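Local structure of luciferase-like enzymeAMP-CoA-ligase (Zophobas atratus, 4W8O) at residues 69-75 with 94-100; 345-351 with 412-418. The protein probably activates carboxylic acids with ATP to acyl-adenylates and passes them to coenzyme A, as a luciferase-like member of the AMP-binding ligase family. One frame throughout, in Å; residues are numbered along the deposited sequence.

Contact 1. Residues 69-75 with 94-100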
ATOM      1  N   SER A  69       4.097  20.786  -7.868  1.00 29.50           N
ATOM      2  CA  SER A  69       3.437  19.549  -8.237  1.00 29.24           C
ATOM      3  C   SER A  69       4.171  18.725  -9.307  1.00 28.90           C
ATOM      4  O   SER A  69       3.943  17.523  -9.417  1.00 29.21           O
ATOM      5  CB  SER A  69       2.016  19.846  -8.703  1.00 29.81           C
ATOM      6  OG  SER A  69       2.041  20.480  -9.960  1.00 31.13           O
ATOM      7  N   THR A  70       5.026  19.355 -10.105  1.00 29.27           N
ATOM      8  CA  THR A  70       5.756  18.635 -11.154  1.00 29.38           C
ATOM      9  C   THR A  70       6.951  17.814 -10.629  1.00 28.47           C
ATOM     10  O   THR A  70       7.442  16.940 -11.322  1.00 27.99           O
ATOM     11  CB  THR A  70       6.240  19.590 -12.266  1.00 30.44           C
ATOM     12  OG1 THR A  70       6.962  20.679 -11.689  1.00 31.46           O
ATOM     13  CG2 THR A  70       5.057  20.152 -13.062  1.00 31.67           C
ATOM     14  N   ASP A  71       7.405  18.086  -9.410  1.00 27.74           N
ATOM     15  CA  ASP A  71       8.567  17.402  -8.863  1.00 27.82           C
ATOM     16  C   ASP A  71       8.245  16.029  -8.301  1.00 26.45           C
ATOM     17  O   ASP A  71       7.131  15.773  -7.873  1.00 26.21           O
ATOM     18  CB  ASP A  71       9.212  18.235  -7.762  1.00 27.97           C
ATOM     19  CG  ASP A  71       9.769  19.530  -8.275  1.00 28.55           C
ATOM     20  OD1 ASP A  71      10.534  19.491  -9.256  1.00 29.48           O
ATOM     21  OD2 ASP A  71       9.447  20.586  -7.700  1.00 28.99           O
ATOM     22  N   VAL A  72       9.246  15.161  -8.309  1.00 26.27           N
ATOM     23  CA  VAL A  72       9.176  13.845  -7.658  1.00 26.14           C
ATOM     24  C   VAL A  72       9.966  13.900  -6.355  1.00 26.21           C
ATOM     25  O   VAL A  72      11.098  14.363  -6.342  1.00 26.14           O
ATOM     26  CB  VAL A  72       9.785  12.749  -8.552  1.00 26.55           C
ATOM     27  CG1 VAL A  72       9.854  11.404  -7.822  1.00 26.33           C
ATOM     28  CG2 VAL A  72       8.984  12.618  -9.835  1.00 27.04           C
ATOM     29  N   VAL A  73       9.370  13.433  -5.264  1.00 25.72           N
ATOM     30  CA  VAL A  73      10.059  13.359  -3.989  1.00 25.81           C
ATOM     31  C   VAL A  73      10.134  11.888  -3.599  1.00 26.52           C
ATOM     32  O   VAL A  73       9.126  11.178  -3.581  1.00 25.52           O
ATOM     33  CB  VAL A  73       9.354  14.159  -2.880  1.00 25.61           C
ATOM     34  CG1 VAL A  73      10.155  14.084  -1.587  1.00 26.16           C
ATOM     35  CG2 VAL A  73       9.172  15.607  -3.304  1.00 25.44           C
ATOM     36  N   CYS A  74      11.344  11.448  -3.294  1.00 27.08           N
ATOM     37  CA  CYS A  74      11.621  10.054  -3.040  1.00 28.20           C
ATOM     38  C   CYS A  74      11.927   9.789  -1.567  1.00 27.94           C
ATOM     39  O   CYS A  74      12.386  10.679  -0.854  1.00 29.19           O
ATOM     40  CB  CYS A  74      12.800   9.657  -3.906  1.00 30.41           C
ATOM     41  SG  CYS A  74      13.046   7.893  -4.013  1.00 33.38           S
ATOM     42  N   PHE A  75      11.658   8.570  -1.116  1.00 27.62           N
ATOM     43  CA  PHE A  75      11.850   8.176   0.281  1.00 28.30           C
ATOM     44  C   PHE A  75      12.548   6.824   0.359  1.00 29.13           C
ATOM     45  O   PHE A  75      12.165   5.882  -0.337  1.00 29.90           O
ATOM     46  CB  PHE A  75      10.497   8.131   1.005  1.00 28.29           C
ATOM     47  CG  PHE A  75       9.753   9.417   0.902  1.00 27.80           C
ATOM     48  CD1 PHE A  75       8.968   9.681  -0.202  1.00 27.15           C
ATOM     49  CD2 PHE A  75       9.919  10.405   1.862  1.00 27.74           C
ATOM     50  CE1 PHE A  75       8.326  10.898  -0.337  1.00 27.30           C
ATOM     51  CE2 PHE A  75       9.282  11.618   1.735  1.00 27.31           C
ATOM     52  CZ  PHE A  75       8.492  11.871   0.639  1.00 27.15           C
ATOM     53  N   GLY A  94       1.072  18.580  -4.055  1.00 26.63           N
ATOM     54  CA  GLY A  94       0.749  17.906  -5.300  1.00 26.56           C
ATOM     55  C   GLY A  94       1.943  17.242  -5.977  1.00 26.26           C
ATOM     56  O   GLY A  94       1.835  16.809  -7.126  1.00 26.01           O
ATOM     57  N   ALA A  95       3.080  17.159  -5.286  1.00 26.17           N
ATOM     58  CA  ALA A  95       4.267  16.508  -5.844  1.00 26.09           C
ATOM     59  C   ALA A  95       4.064  14.982  -5.894  1.00 25.91           C
ATOM     60  O   ALA A  95       3.237  14.420  -5.157  1.00 26.09           O
ATOM     61  CB  ALA A  95       5.510  16.865  -5.035  1.00 26.06           C
ATOM     62  N   LYS A  96       4.806  14.332  -6.781  1.00 25.72           N
ATOM     63  CA  LYS A  96       4.740  12.886  -6.953  1.00 25.91           C
ATOM     64  C   LYS A  96       5.599  12.249  -5.868  1.00 26.13           C
ATOM     65  O   LYS A  96       6.759  12.637  -5.704  1.00 27.80           O
ATOM     66  CB  LYS A  96       5.280  12.483  -8.333  1.00 25.98           C
ATOM     67  CG  LYS A  96       4.409  12.898  -9.513  1.00 26.65           C
ATOM     68  CD  LYS A  96       4.753  14.259 -10.094  1.00 27.02           C
ATOM     69  CE  LYS A  96       3.668  14.744 -11.051  1.00 28.51           C
ATOM     70  NZ  LYS A  96       2.478  15.318 -10.351  1.00 28.41           N
ATOM     71  N   VAL A  97       5.046  11.289  -5.137  1.00 25.70           N
ATOM     72  CA  VAL A  97       5.802  10.590  -4.082  1.00 25.92           C
ATOM     73  C   VAL A  97       6.051   9.138  -4.441  1.00 26.18           C
ATOM     74  O   VAL A  97       5.191   8.474  -5.018  1.00 26.43           O
ATOM     75  CB  VAL A  97       5.129  10.663  -2.690  1.00 25.58           C
ATOM     76  CG1 VAL A  97       4.986  12.109  -2.254  1.00 26.02           C
ATOM     77  CG2 VAL A  97       3.771   9.957  -2.667  1.00 25.90           C
ATOM     78  N   VAL A  98       7.243   8.660  -4.090  1.00 26.53           N
ATOM     79  CA  VAL A  98       7.666   7.304  -4.409  1.00 27.65           C
ATOM     80  C   VAL A  98       8.641   6.781  -3.353  1.00 27.59           C
ATOM     81  O   VAL A  98       9.506   7.508  -2.877  1.00 27.41           O
ATOM     82  CB  VAL A  98       8.288   7.223  -5.828  1.00 28.47           C
ATOM     83  CG1 VAL A  98       9.527   8.098  -5.954  1.00 29.39           C
ATOM     84  CG2 VAL A  98       8.616   5.779  -6.187  1.00 29.09           C
ATOM     85  N   ASN A  99       8.496   5.516  -2.996  1.00 28.50           N
ATOM     86  CA  ASN A  99       9.348   4.899  -1.984  1.00 29.45           C
ATOM     87  C   ASN A  99      10.289   3.851  -2.564  1.00 30.61           C
ATOM     88  O   ASN A  99       9.914   3.094  -3.464  1.00 30.58           O
ATOM     89  CB  ASN A  99       8.476   4.289  -0.891  1.00 30.38           C
ATOM     90  CG  ASN A  99       7.554   5.312  -0.258  1.00 30.75           C
ATOM     91  OD1 ASN A  99       7.960   6.035   0.639  1.00 30.91           O
ATOM     92  ND2 ASN A  99       6.309   5.405  -0.758  1.00 32.29           N
ATOM     93  N   LEU A 100      11.518   3.827  -2.050  1.00 31.34           N
ATOM     94  CA  LEU A 100      12.494   2.796  -2.385  1.00 32.63           C
ATOM     95  C   LEU A 100      12.657   1.826  -1.221  1.00 33.84           C
ATOM     96  O   LEU A 100      12.459   2.197  -0.070  1.00 35.89           O
ATOM     97  CB  LEU A 100      13.846   3.421  -2.694  1.00 33.11           C
ATOM     98  CG  LEU A 100      13.855   4.543  -3.723  1.00 33.28           C
ATOM     99  CD1 LEU A 100      15.270   5.060  -3.867  1.00 34.04           C
ATOM    100  CD2 LEU A 100      13.305   4.095  -5.067  1.00 34.24           C
TER

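Contact 2. Residues 345-351 with 412-418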
ATOM      1  N   LYS A 345     -14.798 -22.337   1.382  1.00 78.03           N
ATOM      2  CA  LYS A 345     -14.174 -22.330   0.060  1.00 79.05           C
ATOM      3  C   LYS A 345     -12.691 -21.930   0.092  1.00 81.23           C
ATOM      4  O   LYS A 345     -12.289 -20.910  -0.478  1.00 81.79           O
ATOM      5  CB  LYS A 345     -14.982 -21.403  -0.869  1.00 75.98           C
ATOM      6  CG  LYS A 345     -15.080 -21.888  -2.307  1.00 77.63           C
ATOM      7  CD  LYS A 345     -16.454 -21.613  -2.903  1.00 77.80           C
ATOM      8  CE  LYS A 345     -17.090 -22.896  -3.410  1.00 82.43           C
ATOM      9  NZ  LYS A 345     -18.401 -22.646  -4.062  1.00 84.30           N
ATOM     10  N   VAL A 346     -11.880 -22.750   0.757  1.00 68.26           N
ATOM     11  CA  VAL A 346     -10.421 -22.590   0.736  1.00 65.07           C
ATOM     12  C   VAL A 346      -9.940 -23.452  -0.450  1.00 64.30           C
ATOM     13  O   VAL A 346     -10.618 -24.416  -0.786  1.00 66.86           O
ATOM     14  CB  VAL A 346      -9.788 -23.054   2.072  1.00 68.44           C
ATOM     15  CG1 VAL A 346      -8.327 -22.630   2.175  1.00 67.62           C
ATOM     16  CG2 VAL A 346     -10.576 -22.509   3.263  1.00 70.89           C
ATOM     17  N   GLY A 347      -8.834 -23.122  -1.127  1.00 60.09           N
ATOM     18  CA  GLY A 347      -8.058 -21.901  -0.939  1.00 55.97           C
ATOM     19  C   GLY A 347      -8.215 -20.998  -2.143  1.00 53.70           C
ATOM     20  O   GLY A 347      -7.414 -21.039  -3.077  1.00 54.40           O
ATOM     21  N   SER A 348      -9.272 -20.198  -2.121  1.00 50.96           N
ATOM     22  CA  SER A 348      -9.525 -19.205  -3.161  1.00 50.22           C
ATOM     23  C   SER A 348      -8.971 -17.859  -2.701  1.00 48.14           C
ATOM     24  O   SER A 348      -8.599 -17.708  -1.544  1.00 48.82           O
ATOM     25  CB  SER A 348     -11.030 -19.085  -3.413  1.00 49.41           C
ATOM     26  OG  SER A 348     -11.675 -18.420  -2.339  1.00 47.60           O
ATOM     27  N   CYS A 349      -8.937 -16.896  -3.616  1.00 48.58           N
ATOM     28  CA  CYS A 349      -8.544 -15.513  -3.324  1.00 49.04           C
ATOM     29  C   CYS A 349      -9.745 -14.638  -2.938  1.00 45.84           C
ATOM     30  O   CYS A 349      -9.616 -13.417  -2.816  1.00 45.85           O
ATOM     31  CB  CYS A 349      -7.870 -14.899  -4.549  1.00 53.32           C
ATOM     32  SG  CYS A 349      -6.376 -15.759  -5.065  1.00 63.17           S
ATOM     33  N   GLY A 350     -10.906 -15.262  -2.747  1.00 42.06           N
ATOM     34  CA  GLY A 350     -12.126 -14.549  -2.397  1.00 41.84           C
ATOM     35  C   GLY A 350     -12.924 -14.223  -3.640  1.00 40.70           C
ATOM     36  O   GLY A 350     -12.749 -14.847  -4.688  1.00 41.28           O
ATOM     37  N   LYS A 351     -13.798 -13.232  -3.512  1.00 40.24           N
ATOM     38  CA  LYS A 351     -14.608 -12.745  -4.621  1.00 39.68           C
ATOM     39  C   LYS A 351     -14.154 -11.346  -5.021  1.00 39.06           C
ATOM     40  O   LYS A 351     -13.538 -10.640  -4.219  1.00 38.80           O
ATOM     41  CB  LYS A 351     -16.079 -12.717  -4.213  1.00 41.26           C
ATOM     42  CG  LYS A 351     -16.591 -14.049  -3.673  1.00 43.42           C
ATOM     43  CD  LYS A 351     -18.056 -13.980  -3.287  1.00 46.93           C
ATOM     44  CE  LYS A 351     -18.942 -13.743  -4.497  1.00 48.78           C
ATOM     45  NZ  LYS A 351     -20.370 -14.013  -4.179  1.00 53.81           N
ATOM     46  N   ASP A 412     -15.094 -19.989  -9.712  1.00 47.12           N
ATOM     47  CA  ASP A 412     -16.162 -20.941  -9.374  1.00 50.11           C
ATOM     48  C   ASP A 412     -17.498 -20.629 -10.026  1.00 50.82           C
ATOM     49  O   ASP A 412     -17.682 -19.571 -10.606  1.00 49.37           O
ATOM     50  CB  ASP A 412     -16.413 -20.915  -7.855  1.00 51.07           C
ATOM     51  CG  ASP A 412     -15.530 -21.845  -7.108  1.00 51.99           C
ATOM     52  OD1 ASP A 412     -14.770 -22.573  -7.763  1.00 54.49           O
ATOM     53  OD2 ASP A 412     -15.591 -21.854  -5.865  1.00 53.99           O
ATOM     54  N   ASP A 413     -18.440 -21.560  -9.877  1.00 52.84           N
ATOM     55  CA  ASP A 413     -19.858 -21.291 -10.132  1.00 54.84           C
ATOM     56  C   ASP A 413     -20.375 -20.202  -9.189  1.00 54.80           C
ATOM     57  O   ASP A 413     -21.229 -19.417  -9.572  1.00 55.70           O
ATOM     58  CB  ASP A 413     -20.698 -22.569  -9.951  1.00 57.28           C
ATOM     59  CG  ASP A 413     -20.507 -23.570 -11.081  1.00 58.42           C
ATOM     60  OD1 ASP A 413     -20.147 -23.166 -12.208  1.00 58.76           O
ATOM     61  OD2 ASP A 413     -20.735 -24.772 -10.844  1.00 61.41           O
ATOM     62  N   ASP A 414     -19.852 -20.166  -7.961  1.00 54.95           N
ATOM     63  CA  ASP A 414     -20.139 -19.085  -6.999  1.00 55.50           C
ATOM     64  C   ASP A 414     -19.240 -17.844  -7.131  1.00 52.95           C
ATOM     65  O   ASP A 414     -19.263 -16.969  -6.266  1.00 51.89           O
ATOM     66  CB  ASP A 414     -20.033 -19.622  -5.571  1.00 56.99           C
ATOM     67  CG  ASP A 414     -20.959 -20.785  -5.324  1.00 60.14           C
ATOM     68  OD1 ASP A 414     -22.099 -20.749  -5.824  1.00 61.63           O
ATOM     69  OD2 ASP A 414     -20.547 -21.743  -4.637  1.00 61.76           O
ATOM     70  N   GLY A 415     -18.451 -17.763  -8.197  1.00 51.37           N
ATOM     71  CA  GLY A 415     -17.630 -16.582  -8.457  1.00 50.47           C
ATOM     72  C   GLY A 415     -16.380 -16.415  -7.598  1.00 49.77           C
ATOM     73  O   GLY A 415     -15.749 -15.352  -7.630  1.00 48.04           O
ATOM     74  N   CYS A 416     -16.025 -17.437  -6.818  1.00 49.96           N
ATOM     75  CA  CYS A 416     -14.754 -17.440  -6.082  1.00 49.80           C
ATOM     76  C   CYS A 416     -13.567 -17.560  -7.043  1.00 48.52           C
ATOM     77  O   CYS A 416     -13.600 -18.366  -7.974  1.00 47.97           O
ATOM     78  CB  CYS A 416     -14.729 -18.576  -5.063  1.00 51.11           C
ATOM     79  SG  CYS A 416     -15.862 -18.305  -3.688  1.00 53.51           S
ATOM     80  N   VAL A 417     -12.532 -16.751  -6.813  1.00 47.15           N
ATOM     81  CA  VAL A 417     -11.392 -16.656  -7.721  1.00 46.38           C
ATOM     82  C   VAL A 417     -10.212 -17.518  -7.239  1.00 46.73           C
ATOM     83  O   VAL A 417      -9.947 -17.613  -6.039  1.00 45.84           O
ATOM     84  CB  VAL A 417     -10.942 -15.184  -7.864  1.00 46.08           C
ATOM     85  CG1 VAL A 417      -9.749 -15.063  -8.803  1.00 45.63           C
ATOM     86  CG2 VAL A 417     -12.099 -14.321  -8.357  1.00 45.99           C
ATOM     87  N   TYR A 418      -9.511 -18.137  -8.188  1.00 46.71           N
ATOM     88  CA  TYR A 418      -8.333 -18.966  -7.897  1.00 47.69           C
ATOM     89  C   TYR A 418      -7.215 -18.588  -8.853  1.00 47.33           C
ATOM     90  O   TYR A 418      -7.392 -18.646 -10.071  1.00 46.76           O
ATOM     91  CB  TYR A 418      -8.651 -20.455  -8.070  1.00 49.18           C
ATOM     92  CG  TYR A 418      -9.665 -20.988  -7.086  1.00 50.26           C
ATOM     93  CD1 TYR A 418     -11.031 -20.879  -7.335  1.00 50.22           C
ATOM     94  CD2 TYR A 418      -9.259 -21.606  -5.905  1.00 51.31           C
ATOM     95  CE1 TYR A 418     -11.961 -21.363  -6.430  1.00 51.02           C
ATOM     96  CE2 TYR A 418     -10.182 -22.094  -4.997  1.00 51.78           C
ATOM     97  CZ  TYR A 418     -11.530 -21.970  -5.265  1.00 51.87           C
ATOM     98  OH  TYR A 418     -12.447 -22.447  -4.356  1.00 52.94           O
TER

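Contact 1. Residues 69-75 with 94-100
Gly94 meets Ser69 where the chain leaves helix 85-92: its positive phi closes a Schellman motif, and a side chain here would press on Ser69 CB, so glycine suits the place twice over. Ala95 follows with a methyl small enough to lie 3.4 Å from the carbonyl oxygen of Asp71 (CB to O). Lys96 then uses both ends. Its backbone N bonds to Asp71 O, while its side chain, bent at chi2 (91°) and again at chi4, doubles back along the loop until NZ reaches Ser69 O at 2.8 Å, tilted from the carbonyl plane. A long flexible amine suits this end of the sheet, since NZ also bonds to Thr179 O and thereby ties together the approaches to three strands that are adjacent in the sheet. Lys96 O in turn receives Val73 N in a nearly straight bond of 2.8 Å. On the opposite face of the sheet from Lys96, Val97 offers CB and CG1 to Phe75 CE1, each at 4.0 Å. Val98 grips the neighbouring strand through both N and O, to Val73 O and Phe75 N, and its CG1 sits 3.8 Å from Val72 CG1, a close fit of beta-branched side chains on the Lys96 face. Asn99 returns to the Phe75 face, where OD1 comes 3.3 Å from Phe75 CB, its amide turned 35° from the ring plane. Leu100 N closes the series on Phe75 O, and its branch point CG packs 3.5 Å from Cys74 SG, which lies anti to its own backbone N (chi1 -167°) and is thus swung along the strand toward the leucine. With helix 85-92 covering the Val73, Phe75 and Val97 face, strand 72-76, helix 85-92 and strand 96-99 form a classic beta-alpha-beta crossover.

Contact 2. Residues 345-351 with 412-418
Val417 O takes the backbone N of Cys349 in a bond of 2.7 Å, and Val417 N answers with a bond to Gly350 O at 2.9 Å. Gly350 has backbone angles that would jam a side chain against the preceding carbonyl, so only glycine fits comfortably. Two residues earlier, Ser348 opens an ST turn: its OG accepts Gly350 N and donates to Lys345 O, so a small hydroxyl braces the loop from within. Ser348 CB meanwhile lies over one face of the Tyr418 ring, 3.7 Å from the centroid, a CH-pi contact. The ring gets there because Tyr418 CG stands anti to its carbonyl carbon (chi1 -65°), which also sets Tyr418 OH 3.4 Å from Lys345 CG. With the ring of Tyr418 cut back to an alanine's methyl, Ser348 CB is likely to lose its aromatic floor and the Lys345 chain some of its support. Farther out, Lys345 crosses Cys416 SG (CD to SG 3.5 Å) toward the carboxylates of Asp412 and Asp414, a salt-bridge network whose details are doubtful because NZ is modelled too close to Asp414. Tyr418 also meets the ring of Tyr410 in strand 403-411, while the loop between helix 339-342 and strand 351-352 lies against the start of strand 417-422.

How the contacts relate
Contact 1 comes first along the chain and is complete before contact 2 begins; their centres are 37 Å apart, on opposite sides of the chain's centre, and their nearest atoms are still about 25 Å apart. They share no sheet. The strands of contact 1 are neighbours inside the mixed sheet that also holds strand 179-184, whereas contact 2 joins two other sheets: 345-351 leads into strand 351-352 at the edge of the second mixed sheet, and 412-418 runs into edge strand 417-422 of the antiparallel one. Contact 1 is thus internal to one sheet, while contact 2 holds the antiparallel sheet to the edge of the second mixed sheet.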